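Local structure of GH3 beta-N-acetylglucosaminidase (Paenibacillaceae, 6K5J) at residues I47-N52 with V298-E303; Y279-G284 with K306-A311; G380-D385 with A514-G519; S449-V454 with V477-A482. The protein probably removes terminal N-acetylglucosamine residues from beta-linked oligosaccharides, as a glycoside hydrolase family 3 beta-N-acetylglucosaminidase. All coordinates share one frame; numbering follows the deposited sequence.

Contact 1 of 4, residues I47-N52 with V298-E303; sequences IYFRRN and VSHRYE. With NAG (2-acetamido-2-deoxy-beta-D-glucopyranose), chain B.
Two loops at the C-terminal ends of barrel strands 45-47 and 296-298, which flank strand 21-23, meet here, R51 and F49 of one against S299 and H300 of the other. R51 works with the edge of its guanidinium group. NH1 gives a nearly straight bond to H300 ND1 (3.0 Å, 162°), lying close to both flat groups' planes. NH2 bonds S299 O at 3.0 Å in a more bent way, tilted from the carbonyl plane. The guanidinium and imidazole planes stand 82° apart. The third nitrogen, NE, is held by F25 O, so all three guanidinium nitrogens have partners. H300 CE1 sits over the centre of the F49 ring, 3.6 Å from F49 CZ. The two rings are oblique, at 47°. S299 CB touches F49 CE1 at 3.5 Å, while S299 OG is bonded to the sulfinoalanine at position 269. H300 NE2 has a weak bond to E402. On the sugar side, F49 CE2 lies 3.4 Å from O6 of the bound NAG, near the ring plane, and I47 CD1 is 4.0 Å from NAG C6. Both line the NAG at what is probably the active-site mouth of a TIM barrel, as expected for family 3.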
loop_
_atom_site.group_PDB
_atom_site.type_symbol
_atom_site.label_atom_id
_atom_site.label_comp_id
_atom_site.label_asym_id
_atom_site.label_seq_id
_atom_site.Cartn_x
_atom_site.Cartn_y
_atom_site.Cartn_z
ATOM N N ILE A 47 0.161 14.591 5.018
ATOM C CA ILE A 47 0.548 13.245 4.599
ATOM C C ILE A 47 2.056 13.222 4.360
ATOM O O ILE A 47 2.605 14.117 3.703
ATOM C CB ILE A 47 -0.222 12.779 3.345
ATOM C CG1 ILE A 47 0.298 11.399 2.898
ATOM C CG2 ILE A 47 -0.136 13.818 2.216
ATOM C CD1 ILE A 47 -0.595 10.671 1.909
ATOM N N TYR A 48 2.721 12.197 4.897
ATOM C CA TYR A 48 4.154 11.984 4.724
ATOM C C TYR A 48 4.434 11.092 3.513
ATOM O O TYR A 48 3.696 10.138 3.240
ATOM C CB TYR A 48 4.759 11.305 5.954
ATOM C CG TYR A 48 4.907 12.140 7.213
ATOM C CD1 TYR A 48 5.052 13.525 7.159
ATOM C CD2 TYR A 48 4.944 11.521 8.463
ATOM C CE1 TYR A 48 5.223 14.277 8.327
ATOM C CE2 TYR A 48 5.110 12.260 9.628
ATOM C CZ TYR A 48 5.241 13.637 9.552
ATOM O OH TYR A 48 5.412 14.365 10.705
ATOM N N PHE A 49 5.544 11.379 2.830
ATOM C CA PHE A 49 6.144 10.484 1.841
ATOM C C PHE A 49 7.603 10.221 2.216
ATOM O O PHE A 49 8.091 10.716 3.228
ATOM C CB PHE A 49 5.983 11.061 0.428
ATOM C CG PHE A 49 4.553 11.034 -0.038
ATOM C CD1 PHE A 49 3.683 12.060 0.311
ATOM C CD2 PHE A 49 4.057 9.942 -0.735
ATOM C CE1 PHE A 49 2.347 12.024 -0.071
ATOM C CE2 PHE A 49 2.719 9.890 -1.123
ATOM C CZ PHE A 49 1.865 10.937 -0.791
ATOM N N ARG A 50 8.279 9.394 1.404
ATOM C CA ARG A 50 9.669 9.013 1.676
ATOM C C ARG A 50 10.561 10.236 1.914
ATOM O O ARG A 50 11.478 10.196 2.744
ATOM C CB ARG A 50 10.201 8.160 0.509
ATOM C CG ARG A 50 11.625 7.623 0.684
ATOM C CD ARG A 50 11.922 6.466 -0.315
ATOM N NE ARG A 50 10.948 5.387 -0.176
ATOM C CZ ARG A 50 11.081 4.345 0.643
ATOM N NH1 ARG A 50 12.164 4.209 1.392
ATOM N NH2 ARG A 50 10.130 3.430 0.716
ATOM N N ARG A 51 10.295 11.336 1.200
ATOM C CA ARG A 51 11.073 12.569 1.336
ATOM C C ARG A 51 11.020 13.155 2.745
ATOM O O ARG A 51 11.916 13.922 3.115
ATOM C CB ARG A 51 10.575 13.619 0.339
ATOM C CG ARG A 51 9.089 13.975 0.561
ATOM C CD ARG A 51 8.505 14.916 -0.502
ATOM N NE ARG A 51 7.092 15.182 -0.210
ATOM C CZ ARG A 51 6.080 14.959 -1.045
ATOM N NH1 ARG A 51 6.299 14.490 -2.271
ATOM N NH2 ARG A 51 4.837 15.224 -0.648
ATOM N N ASN A 52 10.004 12.817 3.539
ATOM C CA ASN A 52 9.896 13.309 4.911
ATOM C C ASN A 52 10.460 12.345 5.939
ATOM O O ASN A 52 10.424 12.658 7.131
ATOM C CB ASN A 52 8.431 13.590 5.283
ATOM C CG ASN A 52 7.702 14.405 4.239
ATOM O OD1 ASN A 52 6.806 13.898 3.547
ATOM N ND2 ASN A 52 8.065 15.685 4.125
ATOM N N VAL A 298 -4.393 16.118 -1.336
ATOM C CA VAL A 298 -3.589 16.721 -2.403
ATOM C C VAL A 298 -2.129 16.606 -1.963
ATOM O O VAL A 298 -1.611 17.452 -1.229
ATOM C CB VAL A 298 -3.985 18.170 -2.703
ATOM C CG1 VAL A 298 -3.311 18.636 -3.997
ATOM C CG2 VAL A 298 -5.512 18.296 -2.845
ATOM N N SER A 299 -1.447 15.549 -2.426
ATOM C CA SER A 299 -0.242 15.069 -1.737
ATOM C C SER A 299 1.031 15.857 -2.032
ATOM O O SER A 299 1.955 15.839 -1.208
ATOM C CB SER A 299 0.021 13.604 -2.089
ATOM O OG SER A 299 -1.039 12.772 -1.642
ATOM N N HIS A 300 1.147 16.511 -3.189
ATOM C CA HIS A 300 2.502 16.854 -3.623
ATOM C C HIS A 300 2.739 18.326 -3.960
ATOM O O HIS A 300 3.660 18.950 -3.417
ATOM C CB HIS A 300 2.862 15.968 -4.826
ATOM C CG HIS A 300 2.864 14.502 -4.509
ATOM N ND1 HIS A 300 3.701 13.950 -3.563
ATOM C CD2 HIS A 300 2.102 13.483 -4.977
ATOM C CE1 HIS A 300 3.470 12.650 -3.477
ATOM N NE2 HIS A 300 2.501 12.344 -4.323
ATOM N N ARG A 301 1.945 18.890 -4.860
ATOM C CA ARG A 301 2.239 20.200 -5.429
ATOM C C ARG A 301 1.500 21.290 -4.665
ATOM O O ARG A 301 0.264 21.313 -4.649
ATOM C CB ARG A 301 1.861 20.239 -6.910
ATOM C CG ARG A 301 2.338 19.023 -7.690
ATOM C CD ARG A 301 2.638 19.369 -9.127
ATOM N NE ARG A 301 3.666 20.402 -9.191
ATOM C CZ ARG A 301 4.033 21.022 -10.305
ATOM N NH1 ARG A 301 3.455 20.712 -11.460
ATOM N NH2 ARG A 301 4.978 21.953 -10.261
ATOM N N TYR A 302 2.263 22.210 -4.062
ATOM C CA TYR A 302 1.664 23.300 -3.296
ATOM C C TYR A 302 0.638 24.086 -4.113
ATOM O O TYR A 302 -0.405 24.501 -3.584
ATOM C CB TYR A 302 2.758 24.230 -2.781
ATOM C CG TYR A 302 2.225 25.415 -2.026
ATOM C CD1 TYR A 302 1.916 25.322 -0.675
ATOM C CD2 TYR A 302 2.021 26.633 -2.666
ATOM C CE1 TYR A 302 1.415 26.406 0.022
ATOM C CE2 TYR A 302 1.522 27.725 -1.978
ATOM C CZ TYR A 302 1.224 27.608 -0.634
ATOM O OH TYR A 302 0.724 28.692 0.049
ATOM N N GLU A 303 0.932 24.332 -5.394
ATOM C CA GLU A 303 0.007 25.084 -6.241
ATOM C C GLU A 303 -1.350 24.400 -6.321
ATOM O O GLU A 303 -2.392 25.063 -6.297
ATOM C CB GLU A 303 0.587 25.252 -7.646
ATOM C CG GLU A 303 1.858 26.080 -7.712
ATOM C CD GLU A 303 3.109 25.280 -7.369
ATOM O OE1 GLU A 303 2.991 24.053 -7.110
ATOM O OE2 GLU A 303 4.208 25.882 -7.370
HETATM C C1 NAG B . -2.801 7.148 -4.546
HETATM C C2 NAG B . -3.022 5.667 -4.144
HETATM C C3 NAG B . -3.479 5.547 -2.679
HETATM C C4 NAG B . -2.601 6.375 -1.751
HETATM C C5 NAG B . -2.564 7.810 -2.250
HETATM C C6 NAG B . -1.715 8.732 -1.403
HETATM C C7 NAG B . -3.842 3.880 -5.638
HETATM C C8 NAG B . -4.991 3.417 -6.492
HETATM N N2 NAG B . -4.007 5.059 -5.029
HETATM O O1 NAG B . -2.118 7.168 -5.754
HETATM O O3 NAG B . -3.448 4.183 -2.271
HETATM O O4 NAG B . -3.115 6.342 -0.425
HETATM O O5 NAG B . -1.995 7.810 -3.563
HETATM O O6 NAG B . -0.331 8.434 -1.539
HETATM O O7 NAG B . -2.825 3.205 -5.491
#

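Contact 2 of 4, residues Y279-G284 with K306-A311; sequences YGVGEG and KAALDA
G282 and A308 bring two helices almost into backbone contact. Their CA atoms are 4.2 Å apart. G282 CA also lies 3.9 Å from A307 O, and G282 O meets A311 CB at 3.3 Å, which is tight. With no side chain on G282 and only methyl groups on A307, A308 and A311, nothing bulky keeps the helices apart. The touch is by van der Waals packing alone. A307 and A311 point their methyls toward the glycine, one helical turn apart. To one side, V281 CG1 rests 4.3 Å from A308 CB. V281 carries this methyl opposite its own backbone N (chi1 172°). The two helices, 281-291 and 302-317, follow one another in the outer layer of the TIM barrel, with strand 296-298 between them in the chain. That strand ties the helix pair to the barrel wall. Further along the same interface A308 touches A285 and A311 touches V286. The start of helix 281-291 is set by G280 at the N-cap, whose carbonyl O takes G284 N at 2.7 Å. The facing turn is held by A311 N, bonded to A307 O at 2.8 Å, so that carbonyl near G282 is already engaged in its own helix. Charged groups lie beyond the touching residues. E283 makes a salt bridge with R320, and K306 makes one with D41. Y279 OH is bonded to K241 O just ahead of the first helix.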
loop_
_atom_site.group_PDB
_atom_site.type_symbol
_atom_site.label_atom_id
_atom_site.label_comp_id
_atom_site.label_asym_id
_atom_site.label_seq_id
_atom_site.Cartn_x
_atom_site.Cartn_y
_atom_site.Cartn_z
ATOM N N TYR A 279 -10.830 16.280 -14.758
ATOM C CA TYR A 279 -11.732 17.148 -14.009
ATOM C C TYR A 279 -11.050 18.381 -13.424
ATOM O O TYR A 279 -11.713 19.407 -13.248
ATOM C CB TYR A 279 -12.426 16.354 -12.893
ATOM C CG TYR A 279 -13.192 15.151 -13.398
ATOM C CD1 TYR A 279 -14.525 15.254 -13.782
ATOM C CD2 TYR A 279 -12.577 13.905 -13.493
ATOM C CE1 TYR A 279 -15.222 14.145 -14.256
ATOM C CE2 TYR A 279 -13.256 12.799 -13.958
ATOM C CZ TYR A 279 -14.580 12.922 -14.344
ATOM O OH TYR A 279 -15.246 11.811 -14.810
ATOM N N GLY A 280 -9.756 18.306 -13.116
ATOM C CA GLY A 280 -9.018 19.397 -12.465
ATOM C C GLY A 280 -9.030 19.284 -10.949
ATOM O O GLY A 280 -9.975 18.794 -10.343
ATOM N N VAL A 281 -7.948 19.760 -10.318
ATOM C CA VAL A 281 -7.798 19.586 -8.868
ATOM C C VAL A 281 -8.777 20.481 -8.103
ATOM O O VAL A 281 -9.465 20.026 -7.180
ATOM C CB VAL A 281 -6.344 19.840 -8.433
ATOM C CG1 VAL A 281 -6.235 19.860 -6.898
ATOM C CG2 VAL A 281 -5.407 18.764 -9.026
ATOM N N GLY A 282 -8.846 21.766 -8.463
ATOM C CA GLY A 282 -9.725 22.678 -7.744
ATOM C C GLY A 282 -11.187 22.293 -7.867
ATOM O O GLY A 282 -11.904 22.178 -6.868
ATOM N N GLU A 283 -11.638 22.050 -9.096
ATOM C CA GLU A 283 -13.021 21.652 -9.310
ATOM C C GLU A 283 -13.261 20.215 -8.865
ATOM O O GLU A 283 -14.369 19.876 -8.441
ATOM C CB GLU A 283 -13.390 21.863 -10.785
ATOM C CG GLU A 283 -14.819 21.500 -11.162
ATOM C CD GLU A 283 -15.888 22.381 -10.511
ATOM O OE1 GLU A 283 -16.995 21.858 -10.271
ATOM O OE2 GLU A 283 -15.639 23.583 -10.253
ATOM N N GLY A 284 -12.241 19.356 -8.934
ATOM C CA GLY A 284 -12.376 18.040 -8.333
ATOM C C GLY A 284 -12.583 18.117 -6.832
ATOM O O GLY A 284 -13.388 17.370 -6.266
ATOM N N LYS A 306 -3.185 24.741 -2.865
ATOM C CA LYS A 306 -3.828 26.052 -2.755
ATOM C C LYS A 306 -5.019 26.175 -3.701
ATOM O O LYS A 306 -6.012 26.833 -3.366
ATOM C CB LYS A 306 -2.808 27.165 -3.035
ATOM C CG LYS A 306 -3.154 28.518 -2.401
ATOM C CD LYS A 306 -2.740 28.567 -0.934
ATOM C CE LYS A 306 -2.830 29.980 -0.351
ATOM N NZ LYS A 306 -4.177 30.312 0.204
ATOM N N ALA A 307 -4.947 25.552 -4.879
ATOM C CA ALA A 307 -6.082 25.605 -5.795
ATOM C C ALA A 307 -7.306 24.924 -5.192
ATOM O O ALA A 307 -8.425 25.441 -5.297
ATOM C CB ALA A 307 -5.718 24.970 -7.136
ATOM N N ALA A 308 -7.113 23.764 -4.554
ATOM C CA ALA A 308 -8.224 23.083 -3.887
ATOM C C ALA A 308 -8.796 23.934 -2.760
ATOM O O ALA A 308 -10.017 24.082 -2.635
ATOM C CB ALA A 308 -7.757 21.732 -3.343
ATOM N N LEU A 309 -7.924 24.491 -1.924
ATOM C CA LEU A 309 -8.373 25.326 -0.814
ATOM C C LEU A 309 -9.155 26.537 -1.316
ATOM O O LEU A 309 -10.215 26.877 -0.769
ATOM C CB LEU A 309 -7.169 25.775 0.020
ATOM C CG LEU A 309 -6.534 24.774 0.989
ATOM C CD1 LEU A 309 -5.063 25.136 1.274
ATOM C CD2 LEU A 309 -7.334 24.687 2.282
ATOM N N ASP A 310 -8.628 27.209 -2.348
ATOM C CA ASP A 310 -9.299 28.367 -2.935
ATOM C C ASP A 310 -10.630 27.979 -3.560
ATOM O O ASP A 310 -11.623 28.698 -3.416
ATOM C CB ASP A 310 -8.404 29.019 -3.999
ATOM C CG ASP A 310 -7.281 29.864 -3.400
ATOM O OD1 ASP A 310 -7.390 30.278 -2.229
ATOM O OD2 ASP A 310 -6.286 30.111 -4.115
ATOM N N ALA A 311 -10.666 26.855 -4.277
ATOM C CA ALA A 311 -11.904 26.434 -4.925
ATOM C C ALA A 311 -12.974 26.073 -3.900
ATOM O O ALA A 311 -14.158 26.381 -4.097
ATOM C CB ALA A 311 -11.624 25.260 -5.859
#

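Contact 3 of 4, residues G380-D385 with A514-G519; sequences GEFTLD and ALVLTG
The backbone of T383 and L384 runs extended past the end of helix 507-517, and L384 N gives a 2.8 Å bond to L517 O that is straight (165°) and lies nearly along the C=O axis. T383 CA adds a C-H contact to the same oxygen, at 3.2 Å. L384 CD1 reaches L517 CB at 4.1 Å, and both leucines also pack on V452 of strand 450-455. F382 turns its ring edge to the helix end, with CE1 3.7 Å from V516 O and close to V516 CG1. Its chi1 of 57°, with CG between the backbone N and the carbonyl carbon, swings the ring toward V516. F500 meets this ring edge-to-face. The helix finishes in a Schellman motif, with G519 at positive phi as its C-prime residue: G519 N returns to V516 O and Q520 N to L515 O. T383 CG2 sits against this turn, 3.7 Å from G519 N. T518 closes the last turn twice over. Its N and its OG1 reach A514 O from opposite faces of the carbonyl plane, the OG1 bond being 2.8 Å, and OG1 is also bonded to Q520 NE2. A water lies between L384 O and T518 O, bonded only weakly to the latter.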
loop_
_atom_site.group_PDB
_atom_site.type_symbol
_atom_site.label_atom_id
_atom_site.label_comp_id
_atom_site.label_asym_id
_atom_site.label_seq_id
_atom_site.Cartn_x
_atom_site.Cartn_y
_atom_site.Cartn_z
ATOM N N GLY A 380 8.801 -32.645 -8.843
ATOM C CA GLY A 380 9.603 -33.542 -8.037
ATOM C C GLY A 380 10.415 -32.753 -7.036
ATOM O O GLY A 380 9.986 -31.680 -6.608
ATOM N N GLU A 381 11.586 -33.253 -6.661
ATOM C CA GLU A 381 12.379 -32.567 -5.653
ATOM C C GLU A 381 12.959 -31.277 -6.215
ATOM O O GLU A 381 13.325 -31.197 -7.390
ATOM C CB GLU A 381 13.490 -33.478 -5.125
ATOM C CG GLU A 381 13.883 -33.172 -3.676
ATOM C CD GLU A 381 12.692 -32.724 -2.825
ATOM O OE1 GLU A 381 11.948 -33.606 -2.327
ATOM O OE2 GLU A 381 12.495 -31.487 -2.668
ATOM N N PHE A 382 13.010 -30.253 -5.367
ATOM C CA PHE A 382 13.550 -28.959 -5.752
ATOM C C PHE A 382 14.621 -28.437 -4.805
ATOM O O PHE A 382 15.257 -27.432 -5.128
ATOM C CB PHE A 382 12.431 -27.911 -5.824
ATOM C CG PHE A 382 11.670 -27.773 -4.538
ATOM C CD1 PHE A 382 12.201 -27.059 -3.475
ATOM C CD2 PHE A 382 10.440 -28.387 -4.379
ATOM C CE1 PHE A 382 11.513 -26.947 -2.281
ATOM C CE2 PHE A 382 9.750 -28.280 -3.191
ATOM C CZ PHE A 382 10.283 -27.556 -2.138
ATOM N N THR A 383 14.826 -29.059 -3.648
ATOM C CA THR A 383 15.681 -28.448 -2.638
ATOM C C THR A 383 17.120 -28.339 -3.134
ATOM O O THR A 383 17.631 -29.226 -3.825
ATOM C CB THR A 383 15.619 -29.240 -1.337
ATOM O OG1 THR A 383 15.798 -30.629 -1.615
ATOM C CG2 THR A 383 14.263 -29.034 -0.666
ATOM N N LEU A 384 17.764 -27.228 -2.787
ATOM C CA LEU A 384 19.111 -26.946 -3.265
ATOM C C LEU A 384 20.117 -27.957 -2.719
ATOM O O LEU A 384 20.000 -28.424 -1.584
ATOM C CB LEU A 384 19.522 -25.531 -2.856
ATOM C CG LEU A 384 18.708 -24.377 -3.449
ATOM C CD1 LEU A 384 19.108 -23.065 -2.787
ATOM C CD2 LEU A 384 18.891 -24.291 -4.952
ATOM N N ASP A 385 21.117 -28.283 -3.536
ATOM C CA ASP A 385 22.237 -29.129 -3.120
ATOM C C ASP A 385 23.329 -28.227 -2.549
ATOM O O ASP A 385 23.975 -27.479 -3.289
ATOM C CB ASP A 385 22.734 -29.954 -4.307
ATOM C CG ASP A 385 23.883 -30.897 -3.951
ATOM O OD1 ASP A 385 24.497 -30.762 -2.873
ATOM O OD2 ASP A 385 24.177 -31.782 -4.778
ATOM N N ALA A 514 14.360 -18.835 1.549
ATOM C CA ALA A 514 15.605 -19.588 1.669
ATOM C C ALA A 514 15.395 -20.860 2.477
ATOM O O ALA A 514 15.910 -21.926 2.115
ATOM C CB ALA A 514 16.690 -18.720 2.314
ATOM N N LEU A 515 14.640 -20.771 3.576
ATOM C CA LEU A 515 14.397 -21.957 4.395
ATOM C C LEU A 515 13.623 -23.021 3.620
ATOM O O LEU A 515 13.844 -24.219 3.812
ATOM C CB LEU A 515 13.646 -21.577 5.671
ATOM C CG LEU A 515 14.398 -20.662 6.651
ATOM C CD1 LEU A 515 13.451 -20.113 7.697
ATOM C CD2 LEU A 515 15.555 -21.390 7.325
ATOM N N VAL A 516 12.694 -22.605 2.760
ATOM C CA VAL A 516 11.967 -23.572 1.936
ATOM C C VAL A 516 12.911 -24.240 0.941
ATOM O O VAL A 516 12.948 -25.474 0.821
ATOM C CB VAL A 516 10.792 -22.887 1.215
ATOM C CG1 VAL A 516 10.266 -23.781 0.074
ATOM C CG2 VAL A 516 9.684 -22.556 2.196
ATOM N N LEU A 517 13.678 -23.430 0.202
ATOM C CA LEU A 517 14.545 -23.933 -0.858
ATOM C C LEU A 517 15.648 -24.837 -0.330
ATOM O O LEU A 517 16.148 -25.683 -1.077
ATOM C CB LEU A 517 15.170 -22.758 -1.620
ATOM C CG LEU A 517 14.210 -21.834 -2.357
ATOM C CD1 LEU A 517 14.962 -20.697 -3.058
ATOM C CD2 LEU A 517 13.381 -22.641 -3.346
ATOM N N THR A 518 16.041 -24.685 0.935
ATOM C CA THR A 518 17.050 -25.541 1.538
ATOM C C THR A 518 16.444 -26.688 2.349
ATOM O O THR A 518 17.171 -27.374 3.068
ATOM C CB THR A 518 17.994 -24.704 2.417
ATOM O OG1 THR A 518 17.245 -24.038 3.441
ATOM C CG2 THR A 518 18.701 -23.657 1.582
ATOM N N GLY A 519 15.130 -26.898 2.273
ATOM C CA GLY A 519 14.535 -28.025 2.970
ATOM C C GLY A 519 14.435 -27.888 4.474
ATOM O O GLY A 519 14.205 -28.884 5.167
HETATM O O HOH W 1 19.371 -27.796 0.702
#

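Contact 4 of 4, residues S449-V454 with V477-A482; sequences SQVVVV and VQLIVA
S449 OG donates a 2.7 Å bond to Q478 OE1, tilted 22° from the amide's carbonyl plane. The Q478 chain bends at chi2 (80°), which folds its amide back beside the serine. Next to it Q478 N is bonded to S449 O at 2.8 Å. From there the two strands run parallel, their axes 4.7 Å apart. V451 N gives to Q478 O, I480 N to V451 O, V453 N to I480 O and A482 N to V453 O, the last at 2.9 Å. C-H contacts reinforce the ladder, such as V454 CA to A482 O at 3.2 Å. These are the two strands of a beta-alpha-beta unit whose connection is helix 462-472. That helix covers the face carrying V453, L479 and V481, through I468, L471 and A472. On this face L479 CD1 touches two valines, 3.7 Å from V453 CG2 and 4.0 Å from V451 CG1. V451 CG2 meets V477 CG1 at 3.8 Å. The opposite face bears Q450, V452, I480 and A482. There V452 and I480 pack on L517, and A482 on L513, both from helix 507-517.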
loop_
_atom_site.group_PDB
_atom_site.type_symbol
_atom_site.label_atom_id
_atom_site.label_comp_id
_atom_site.label_asym_id
_atom_site.label_seq_id
_atom_site.Cartn_x
_atom_site.Cartn_y
_atom_site.Cartn_z
ATOM N N SER A 449 25.068 -24.620 -12.547
ATOM C CA SER A 449 23.850 -25.258 -13.045
ATOM C C SER A 449 22.646 -25.053 -12.120
ATOM O O SER A 449 21.502 -25.042 -12.600
ATOM C CB SER A 449 24.104 -26.749 -13.284
ATOM O OG SER A 449 23.705 -27.529 -12.176
ATOM N N GLN A 450 22.872 -24.892 -10.813
ATOM C CA GLN A 450 21.807 -24.550 -9.870
ATOM C C GLN A 450 21.509 -23.060 -9.963
ATOM O O GLN A 450 22.290 -22.236 -9.469
ATOM C CB GLN A 450 22.205 -24.893 -8.439
ATOM C CG GLN A 450 22.122 -26.344 -8.071
ATOM C CD GLN A 450 22.215 -26.539 -6.576
ATOM O OE1 GLN A 450 21.376 -27.209 -5.971
ATOM N NE2 GLN A 450 23.238 -25.946 -5.965
ATOM N N VAL A 451 20.358 -22.710 -10.536
ATOM C CA VAL A 451 19.958 -21.322 -10.739
ATOM C C VAL A 451 18.616 -21.082 -10.057
ATOM O O VAL A 451 17.660 -21.833 -10.277
ATOM C CB VAL A 451 19.868 -20.967 -12.234
ATOM C CG1 VAL A 451 19.469 -19.499 -12.395
ATOM C CG2 VAL A 451 21.211 -21.239 -12.935
ATOM N N VAL A 452 18.553 -20.045 -9.225
ATOM C CA VAL A 452 17.296 -19.535 -8.682
ATOM C C VAL A 452 17.106 -18.127 -9.221
ATOM O O VAL A 452 17.875 -17.219 -8.879
ATOM C CB VAL A 452 17.274 -19.507 -7.145
ATOM C CG1 VAL A 452 15.890 -19.027 -6.660
ATOM C CG2 VAL A 452 17.627 -20.863 -6.546
ATOM N N VAL A 453 16.071 -17.926 -10.024
ATOM C CA VAL A 453 15.691 -16.579 -10.428
ATOM C C VAL A 453 14.593 -16.099 -9.498
ATOM O O VAL A 453 13.542 -16.745 -9.379
ATOM C CB VAL A 453 15.220 -16.518 -11.886
ATOM C CG1 VAL A 453 14.790 -15.081 -12.218
ATOM C CG2 VAL A 453 16.317 -16.982 -12.810
ATOM N N VAL A 454 14.840 -14.980 -8.833
ATOM C CA VAL A 454 13.782 -14.249 -8.151
ATOM C C VAL A 454 13.138 -13.348 -9.201
ATOM O O VAL A 454 13.786 -12.447 -9.740
ATOM C CB VAL A 454 14.326 -13.450 -6.963
ATOM C CG1 VAL A 454 13.210 -12.658 -6.313
ATOM C CG2 VAL A 454 14.950 -14.387 -5.935
ATOM N N VAL A 477 20.673 -26.822 -16.928
ATOM C CA VAL A 477 20.335 -25.907 -15.846
ATOM C C VAL A 477 19.196 -26.517 -15.038
ATOM O O VAL A 477 18.225 -27.027 -15.609
ATOM C CB VAL A 477 19.945 -24.515 -16.385
ATOM C CG1 VAL A 477 19.363 -23.632 -15.269
ATOM C CG2 VAL A 477 21.138 -23.836 -17.038
ATOM N N GLN A 478 19.325 -26.483 -13.713
ATOM C CA GLN A 478 18.224 -26.802 -12.807
ATOM C C GLN A 478 17.705 -25.469 -12.277
ATOM O O GLN A 478 18.322 -24.855 -11.400
ATOM C CB GLN A 478 18.670 -27.732 -11.683
ATOM C CG GLN A 478 18.997 -29.154 -12.139
ATOM C CD GLN A 478 20.384 -29.267 -12.748
ATOM O OE1 GLN A 478 21.380 -28.871 -12.131
ATOM N NE2 GLN A 478 20.459 -29.804 -13.967
ATOM N N LEU A 479 16.593 -25.009 -12.844
ATOM C CA LEU A 479 16.068 -23.668 -12.606
ATOM C C LEU A 479 14.899 -23.726 -11.629
ATOM O O LEU A 479 13.966 -24.512 -11.822
ATOM C CB LEU A 479 15.605 -23.035 -13.916
ATOM C CG LEU A 479 14.840 -21.709 -13.784
ATOM C CD1 LEU A 479 15.786 -20.620 -13.319
ATOM C CD2 LEU A 479 14.193 -21.336 -15.121
ATOM N N ILE A 480 14.957 -22.899 -10.586
ATOM C CA ILE A 480 13.818 -22.606 -9.721
ATOM C C ILE A 480 13.476 -21.131 -9.895
ATOM O O ILE A 480 14.369 -20.280 -9.900
ATOM C CB ILE A 480 14.127 -22.905 -8.238
ATOM C CG1 ILE A 480 14.366 -24.397 -8.007
ATOM C CG2 ILE A 480 13.005 -22.392 -7.314
ATOM C CD1 ILE A 480 14.976 -24.696 -6.625
ATOM N N VAL A 481 12.191 -20.815 -10.014
ATOM C CA VAL A 481 11.733 -19.430 -10.050
ATOM C C VAL A 481 10.922 -19.160 -8.785
ATOM O O VAL A 481 10.069 -19.967 -8.400
ATOM C CB VAL A 481 10.918 -19.138 -11.322
ATOM C CG1 VAL A 481 10.473 -17.665 -11.363
ATOM C CG2 VAL A 481 11.745 -19.465 -12.554
ATOM N N ALA A 482 11.208 -18.042 -8.129
ATOM C CA ALA A 482 10.465 -17.593 -6.961
ATOM C C ALA A 482 10.048 -16.152 -7.208
ATOM O O ALA A 482 10.905 -15.278 -7.359
ATOM C CB ALA A 482 11.309 -17.708 -5.688
#

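The four contacts form two pairs. Contacts 1 and 2 share helix 302-317 and touch where V298 CG2 meets A308 CB at 4.1 Å. Contact 1 touches the bound NAG; the sugar's hydrogen bonds come from D83, R152, K182, H183 and D268. Contact 2 is farther from the sugar, the V281 side chain about 12 Å away. Contact 4 lies in the sheet and contact 3 packs against it; their centres are 11 Å apart. D385 N and Q450 OE1 probably hydrogen-bond across them at 2.7 Å. Contact 4 is nested in the loop closed by contact 3. Contacts 1 and 4 are about 18 Å apart at their nearest atoms.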